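HhaI Restriction Endonuclease (PDB 6UKF) cuts DNA at its recognition site as a restriction endonuclease and is captured here bound to cognate DNA with calcium. Local coordinates at residues Lys158-Phe172 and Gly215-Asn227. Sequence-based numbering, arbitrary orientation. Where two conformers were deposited one is given.
Sequences KSGSRHLNSKSLPDF and GAYHVKILSNTFN. With EDO (1,2-ethanediol), chain H; EDO (1,2-ethanediol), chain M; EDO (1,2-ethanediol), chain D; nucleotides of chain C.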
loop_
_atom_site.group_PDB
_atom_site.type_symbol
_atom_site.label_atom_id
_atom_site.label_comp_id
_atom_site.label_asym_id
_atom_site.label_seq_id
_atom_site.Cartn_x
_atom_site.Cartn_y
_atom_site.Cartn_z
ATOM N N LYS A 158 0.175 0.568 -12.383
ATOM C CA LYS A 158 -0.496 1.780 -12.819
ATOM C C LYS A 158 -0.772 2.687 -11.627
ATOM O O LYS A 158 -1.146 2.222 -10.548
ATOM C CB LYS A 158 -1.816 1.373 -13.474
ATOM C CG LYS A 158 -2.576 2.488 -14.144
ATOM C CD LYS A 158 -3.915 1.963 -14.623
ATOM C CE LYS A 158 -4.717 3.021 -15.348
ATOM N NZ LYS A 158 -6.069 2.512 -15.710
ATOM N N SER A 159 -0.584 3.989 -11.829
ATOM C CA SER A 159 -0.891 4.950 -10.782
ATOM C C SER A 159 -2.400 5.034 -10.568
ATOM O O SER A 159 -3.202 4.485 -11.329
ATOM C CB SER A 159 -0.298 6.319 -11.117
ATOM O OG SER A 159 1.120 6.279 -11.088
ATOM N N GLY A 160 -2.787 5.735 -9.502
ATOM C CA GLY A 160 -4.156 5.723 -9.041
ATOM C C GLY A 160 -5.035 6.759 -9.715
ATOM O O GLY A 160 -4.621 7.518 -10.588
ATOM N N SER A 161 -6.282 6.793 -9.261
ATOM C CA SER A 161 -7.312 7.612 -9.869
ATOM C C SER A 161 -7.368 8.980 -9.197
ATOM O O SER A 161 -6.658 9.263 -8.229
ATOM C CB SER A 161 -8.660 6.908 -9.733
ATOM O OG SER A 161 -8.994 6.751 -8.363
ATOM N N ARG A 162 -8.232 9.843 -9.725
ATOM C CA ARG A 162 -8.541 11.123 -9.105
ATOM C C ARG A 162 -10.031 11.382 -9.267
ATOM O O ARG A 162 -10.684 10.836 -10.160
ATOM C CB ARG A 162 -7.709 12.267 -9.701
ATOM C CG ARG A 162 -7.827 12.430 -11.209
ATOM C CD ARG A 162 -6.592 13.109 -11.766
ATOM N NE ARG A 162 -6.658 13.293 -13.213
ATOM C CZ ARG A 162 -7.209 14.343 -13.816
ATOM N NH1 ARG A 162 -7.751 15.321 -13.103
ATOM N NH2 ARG A 162 -7.216 14.417 -15.140
ATOM N N HIS A 163 -10.575 12.209 -8.381
ATOM C CA HIS A 163 -11.993 12.527 -8.455
ATOM C C HIS A 163 -12.295 13.286 -9.737
ATOM O O HIS A 163 -11.503 14.117 -10.189
ATOM C CB HIS A 163 -12.401 13.404 -7.275
ATOM C CG HIS A 163 -12.414 12.691 -5.962
ATOM N ND1 HIS A 163 -12.947 13.250 -4.822
ATOM C CD2 HIS A 163 -11.964 11.464 -5.607
ATOM C CE1 HIS A 163 -12.822 12.399 -3.818
ATOM N NE2 HIS A 163 -12.228 11.309 -4.268
ATOM N N LEU A 164 -13.456 13.005 -10.321
ATOM C CA LEU A 164 -13.985 13.883 -11.352
ATOM C C LEU A 164 -13.984 15.314 -10.832
ATOM O O LEU A 164 -14.307 15.566 -9.669
ATOM C CB LEU A 164 -15.413 13.464 -11.700
ATOM C CG LEU A 164 -16.106 14.258 -12.809
ATOM C CD1 LEU A 164 -15.503 13.910 -14.162
ATOM C CD2 LEU A 164 -17.601 13.996 -12.800
ATOM N N ASN A 165 -13.609 16.251 -11.697
ATOM C CA ASN A 165 -13.532 17.657 -11.333
ATOM C C ASN A 165 -14.332 18.486 -12.329
ATOM O O ASN A 165 -14.776 17.993 -13.371
ATOM C CB ASN A 165 -12.076 18.141 -11.262
ATOM C CG ASN A 165 -11.279 17.794 -12.503
ATOM O OD1 ASN A 165 -11.784 17.865 -13.623
ATOM N ND2 ASN A 165 -10.021 17.410 -12.307
ATOM N N SER A 166 -14.518 19.763 -11.990
ATOM C CA SER A 166 -15.329 20.640 -12.828
ATOM C C SER A 166 -14.756 20.746 -14.234
ATOM O O SER A 166 -15.503 20.738 -15.220
ATOM C CB SER A 166 -15.428 22.024 -12.188
ATOM O OG SER A 166 -15.966 21.943 -10.879
ATOM N N LYS A 167 -13.430 20.850 -14.351
ATOM C CA LYS A 167 -12.816 20.955 -15.670
ATOM C C LYS A 167 -13.147 19.748 -16.540
ATOM O O LYS A 167 -13.288 19.886 -17.760
ATOM C CB LYS A 167 -11.302 21.113 -15.532
ATOM C CG LYS A 167 -10.558 21.195 -16.858
ATOM C CD LYS A 167 -9.058 21.329 -16.646
ATOM N N SER A 168 -13.284 18.567 -15.939
ATOM C CA SER A 168 -13.551 17.346 -16.687
ATOM C C SER A 168 -15.034 17.033 -16.815
ATOM O O SER A 168 -15.392 16.093 -17.531
ATOM C CB SER A 168 -12.859 16.159 -16.009
ATOM O OG SER A 168 -11.494 16.439 -15.767
ATOM N N LEU A 169 -15.901 17.791 -16.142
ATOM C CA LEU A 169 -17.327 17.470 -16.146
ATOM C C LEU A 169 -17.925 17.475 -17.547
ATOM O O LEU A 169 -18.671 16.536 -17.878
ATOM C CB LEU A 169 -18.062 18.404 -15.178
ATOM C CG LEU A 169 -19.562 18.177 -14.990
ATOM C CD1 LEU A 169 -19.852 16.749 -14.576
ATOM C CD2 LEU A 169 -20.120 19.142 -13.963
ATOM N N PRO A 170 -17.666 18.468 -18.403
ATOM C CA PRO A 170 -18.197 18.392 -19.777
ATOM C C PRO A 170 -17.786 17.130 -20.519
ATOM O O PRO A 170 -18.630 16.491 -21.161
ATOM C CB PRO A 170 -17.650 19.669 -20.431
ATOM C CG PRO A 170 -17.421 20.599 -19.303
ATOM C CD PRO A 170 -16.990 19.752 -18.147
ATOM N N ASP A 171 -16.505 16.754 -20.457
ATOM C CA ASP A 171 -16.078 15.529 -21.124
ATOM C C ASP A 171 -16.811 14.318 -20.569
ATOM O O ASP A 171 -17.154 13.395 -21.316
ATOM C CB ASP A 171 -14.568 15.333 -20.986
ATOM C CG ASP A 171 -13.775 16.230 -21.911
ATOM O OD1 ASP A 171 -12.587 16.479 -21.624
ATOM O OD2 ASP A 171 -14.345 16.699 -22.918
ATOM N N PHE A 172 -17.058 14.296 -19.258
ATOM C CA PHE A 172 -17.743 13.148 -18.678
ATOM C C PHE A 172 -19.200 13.090 -19.125
ATOM O O PHE A 172 -19.704 12.019 -19.478
ATOM C CB PHE A 172 -17.652 13.159 -17.155
ATOM C CG PHE A 172 -18.317 11.977 -16.524
ATOM C CD1 PHE A 172 -17.849 10.700 -16.775
ATOM C CD2 PHE A 172 -19.426 12.133 -15.710
ATOM C CE1 PHE A 172 -18.461 9.597 -16.219
ATOM C CE2 PHE A 172 -20.044 11.031 -15.147
ATOM C CZ PHE A 172 -19.559 9.761 -15.402
ATOM N N GLY A 215 -26.208 7.353 -2.102
ATOM C CA GLY A 215 -27.434 7.413 -2.874
ATOM C C GLY A 215 -27.192 7.790 -4.319
ATOM O O GLY A 215 -28.135 8.047 -5.074
ATOM N N ALA A 216 -25.924 7.814 -4.714
ATOM C CA ALA A 216 -25.534 8.291 -6.027
ATOM C C ALA A 216 -24.277 7.545 -6.455
ATOM O O ALA A 216 -23.834 6.601 -5.794
ATOM C CB ALA A 216 -25.319 9.810 -5.990
ATOM N N TYR A 217 -23.700 7.978 -7.566
ATOM C CA TYR A 217 -22.466 7.417 -8.085
ATOM C C TYR A 217 -21.373 8.469 -7.995
ATOM O O TYR A 217 -21.611 9.648 -8.277
ATOM C CB TYR A 217 -22.643 6.999 -9.545
ATOM C CG TYR A 217 -23.523 5.788 -9.733
ATOM C CD1 TYR A 217 -24.849 5.921 -10.125
ATOM C CD2 TYR A 217 -23.027 4.510 -9.516
ATOM C CE1 TYR A 217 -25.655 4.814 -10.298
ATOM C CE2 TYR A 217 -23.826 3.398 -9.686
ATOM C CZ TYR A 217 -25.138 3.555 -10.075
ATOM O OH TYR A 217 -25.936 2.449 -10.247
ATOM N N HIS A 218 -20.187 8.045 -7.578
ATOM C CA HIS A 218 -19.002 8.886 -7.606
ATOM C C HIS A 218 -18.169 8.500 -8.817
ATOM O O HIS A 218 -18.080 7.321 -9.172
ATOM C CB HIS A 218 -18.188 8.723 -6.324
ATOM C CG HIS A 218 -18.867 9.281 -5.112
ATOM N ND1 HIS A 218 -18.206 9.517 -3.926
ATOM C CD2 HIS A 218 -20.153 9.652 -4.908
ATOM C CE1 HIS A 218 -19.056 10.007 -3.042
ATOM N NE2 HIS A 218 -20.244 10.098 -3.612
ATOM N N VAL A 219 -17.569 9.498 -9.454
ATOM C CA VAL A 219 -16.887 9.322 -10.728
ATOM C C VAL A 219 -15.409 9.597 -10.522
ATOM O O VAL A 219 -15.038 10.594 -9.893
ATOM C CB VAL A 219 -17.478 10.242 -11.811
ATOM C CG1 VAL A 219 -16.810 9.975 -13.149
ATOM C CG2 VAL A 219 -18.980 10.039 -11.908
ATOM N N LYS A 220 -14.572 8.715 -11.055
ATOM C CA LYS A 220 -13.131 8.851 -10.952
ATOM C C LYS A 220 -12.525 8.902 -12.346
ATOM O O LYS A 220 -13.075 8.350 -13.304
ATOM C CB LYS A 220 -12.512 7.682 -10.174
ATOM C CG LYS A 220 -13.057 7.521 -8.765
ATOM C CD LYS A 220 -14.218 6.540 -8.725
ATOM C CE LYS A 220 -14.934 6.584 -7.387
ATOM N NZ LYS A 220 -14.082 6.114 -6.262
ATOM N N ILE A 221 -11.392 9.587 -12.450
ATOM C CA ILE A 221 -10.594 9.624 -13.667
ATOM C C ILE A 221 -9.382 8.737 -13.419
ATOM O O ILE A 221 -8.625 8.966 -12.467
ATOM C CB ILE A 221 -10.158 11.052 -14.019
ATOM C CG1 ILE A 221 -11.373 11.970 -14.166
ATOM C CG2 ILE A 221 -9.326 11.045 -15.303
ATOM C CD1 ILE A 221 -11.014 13.442 -14.167
ATOM N N LEU A 222 -9.198 7.725 -14.259
ATOM C CA LEU A 222 -8.096 6.796 -14.075
ATOM C C LEU A 222 -6.806 7.382 -14.644
ATOM O O LEU A 222 -6.815 8.286 -15.484
ATOM C CB LEU A 222 -8.422 5.454 -14.727
ATOM C CG LEU A 222 -9.737 4.824 -14.254
ATOM C CD1 LEU A 222 -9.971 3.466 -14.906
ATOM C CD2 LEU A 222 -9.781 4.699 -12.737
ATOM N N SER A 223 -5.686 6.845 -14.175
ATOM C CA SER A 223 -4.372 7.358 -14.523
ATOM C C SER A 223 -3.957 6.903 -15.916
ATOM O O SER A 223 -4.503 5.949 -16.478
ATOM C CB SER A 223 -3.337 6.844 -13.522
ATOM O OG SER A 223 -2.044 7.342 -13.811
ATOM N N ASN A 224 -2.958 7.595 -16.463
ATOM C CA ASN A 224 -2.266 7.173 -17.672
ATOM C C ASN A 224 -0.798 6.869 -17.389
ATOM O O ASN A 224 -0.011 6.738 -18.333
ATOM C CB ASN A 224 -2.391 8.236 -18.770
ATOM C CG ASN A 224 -3.822 8.417 -19.253
ATOM O OD1 ASN A 224 -4.567 7.448 -19.407
ATOM N ND2 ASN A 224 -4.212 9.666 -19.496
ATOM N N THR A 225 -0.411 6.754 -16.117
ATOM C CA THR A 225 0.970 6.510 -15.720
ATOM C C THR A 225 1.145 5.031 -15.389
ATOM O O THR A 225 0.410 4.484 -14.559
ATOM C CB THR A 225 1.329 7.368 -14.504
ATOM O OG1 THR A 225 1.104 8.753 -14.805
ATOM C CG2 THR A 225 2.784 7.163 -14.117
ATOM N N PHE A 226 2.129 4.397 -16.023
ATOM C CA PHE A 226 2.346 2.954 -15.942
ATOM C C PHE A 226 3.805 2.646 -15.622
ATOM O O PHE A 226 4.474 1.885 -16.322
ATOM C CB PHE A 226 1.939 2.242 -17.231
ATOM C CG PHE A 226 0.463 2.245 -17.491
ATOM C CD1 PHE A 226 -0.322 1.174 -17.101
ATOM C CD2 PHE A 226 -0.138 3.313 -18.133
ATOM C CE1 PHE A 226 -1.681 1.168 -17.344
ATOM C CE2 PHE A 226 -1.496 3.316 -18.380
ATOM C CZ PHE A 226 -2.269 2.241 -17.984
ATOM N N ASN A 227 4.335 3.274 -14.576
ATOM C CA ASN A 227 5.715 3.019 -14.193
ATOM C C ASN A 227 5.817 1.732 -13.373
ATOM O O ASN A 227 4.819 1.165 -12.924
ATOM C CB ASN A 227 6.290 4.216 -13.435
ATOM C CG ASN A 227 6.500 5.422 -14.335
ATOM O OD1 ASN A 227 6.616 5.284 -15.554
ATOM N ND2 ASN A 227 6.549 6.610 -13.741
HETATM C C1 EDO H . -16.020 12.912 -7.441
HETATM O O1 EDO H . -15.367 11.639 -7.399
HETATM C C2 EDO H . -17.518 12.715 -7.233
HETATM O O2 EDO H . -18.074 12.049 -8.370
HETATM C C1 EDO M . -8.528 11.076 -5.539
HETATM O O1 EDO M . -8.929 10.169 -4.507
HETATM C C2 EDO M . -9.005 12.485 -5.211
HETATM O O2 EDO M . -8.794 13.328 -6.349
HETATM C C1 EDO D . -5.657 -0.704 -16.649
HETATM O O1 EDO D . -5.584 0.264 -17.702
HETATM C C2 EDO D . -7.063 -1.290 -16.613
HETATM O O2 EDO D . -7.953 -0.316 -16.057
ATOM P P DG C 7 -11.202 4.046 -7.251
ATOM O OP1 DG C 7 -12.608 3.783 -6.875
ATOM O OP2 DG C 7 -10.899 5.084 -8.257
ATOM O "O5'" DG C 7 -10.386 4.381 -5.911
ATOM C "C5'" DG C 7 -10.636 3.627 -4.726
ATOM C "C4'" DG C 7 -10.128 4.340 -3.486
ATOM O "O4'" DG C 7 -8.678 4.207 -3.398
ATOM C "C3'" DG C 7 -10.390 5.842 -3.417
ATOM O "O3'" DG C 7 -10.561 6.225 -2.043
ATOM C "C2'" DG C 7 -9.143 6.436 -4.068
ATOM C "C1'" DG C 7 -8.053 5.468 -3.622
ATOM N N9 DG C 7 -6.992 5.255 -4.597
ATOM C C8 DG C 7 -7.138 5.060 -5.948
ATOM N N7 DG C 7 -6.009 4.864 -6.568
ATOM C C5 DG C 7 -5.055 4.913 -5.560
ATOM C C6 DG C 7 -3.651 4.767 -5.627
ATOM O O6 DG C 7 -2.948 4.552 -6.622
ATOM N N1 DG C 7 -3.060 4.889 -4.372
ATOM C C2 DG C 7 -3.741 5.124 -3.203
ATOM N N2 DG C 7 -2.999 5.213 -2.091
ATOM N N3 DG C 7 -5.055 5.261 -3.127
ATOM C C4 DG C 7 -5.645 5.145 -4.340
HETATM O O HOH W 1 -6.585 4.676 -17.656
HETATM O O HOH W 2 2.802 4.137 -12.096
HETATM O O HOH W 3 -5.866 4.664 -12.219
HETATM O O HOH W 4 -6.061 9.686 -12.476
HETATM O O HOH W 5 -5.035 11.166 -15.355
#
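Lys158 runs fully extended over one face of the Phe226 ring, its CG 4.0 Å from the ring centroid in a CH-pi contact. With CG anti to the backbone N (chi1 -173°), the methylenes follow the aromatic face and NZ goes on to a salt bridge with a DNA phosphate. Next, Ser159 N donates to Thr225 O at 2.9 Å, while Ser159 OG, hydrogen-bonded to N7 of a guanine, rests against Thr225 CB and CG2. Around Ser159 and Gly160 regular strand pairing lapses: Ser223 CB packs against both carbonyl oxygens, water 3 links Ser159 O to Ser223 N, and CA of Gly160 lies 2.9 Å from O6 of the guanine DG7 of chain C. Ser161 OG then reaches OP2 of DG7, whose OP1 takes Lys220 NZ at 2.8 Å; one phosphate is thus gripped from both segments. At Arg162 the segments close into an antiparallel hydrogen-bonded pair with Ile221, each N donating to the other's O, the bond from Ile221 N to Arg162 O being short at 2.7 Å. Ile221 CD1 covers one face of the guanidinium, 3.8 Å from its plane and toward the rim, while NH1 forms a salt bridge to another phosphate. Leu164 N donates to Val219 O, and its CB packs beside Val219 CB. Beyond the turn, Ser168 OG touches Ile221 CD1, and Phe172 offers its ring face to Val219 CG1, 3.6 Å from the centroid. The contact therefore has an apolar end, where helix 169-179 packs on the small antiparallel sheet, and a polar end, where the two connecting segments present phosphate-binding groups and a serine that contacts a guanine N7, consistent with a part in recognition.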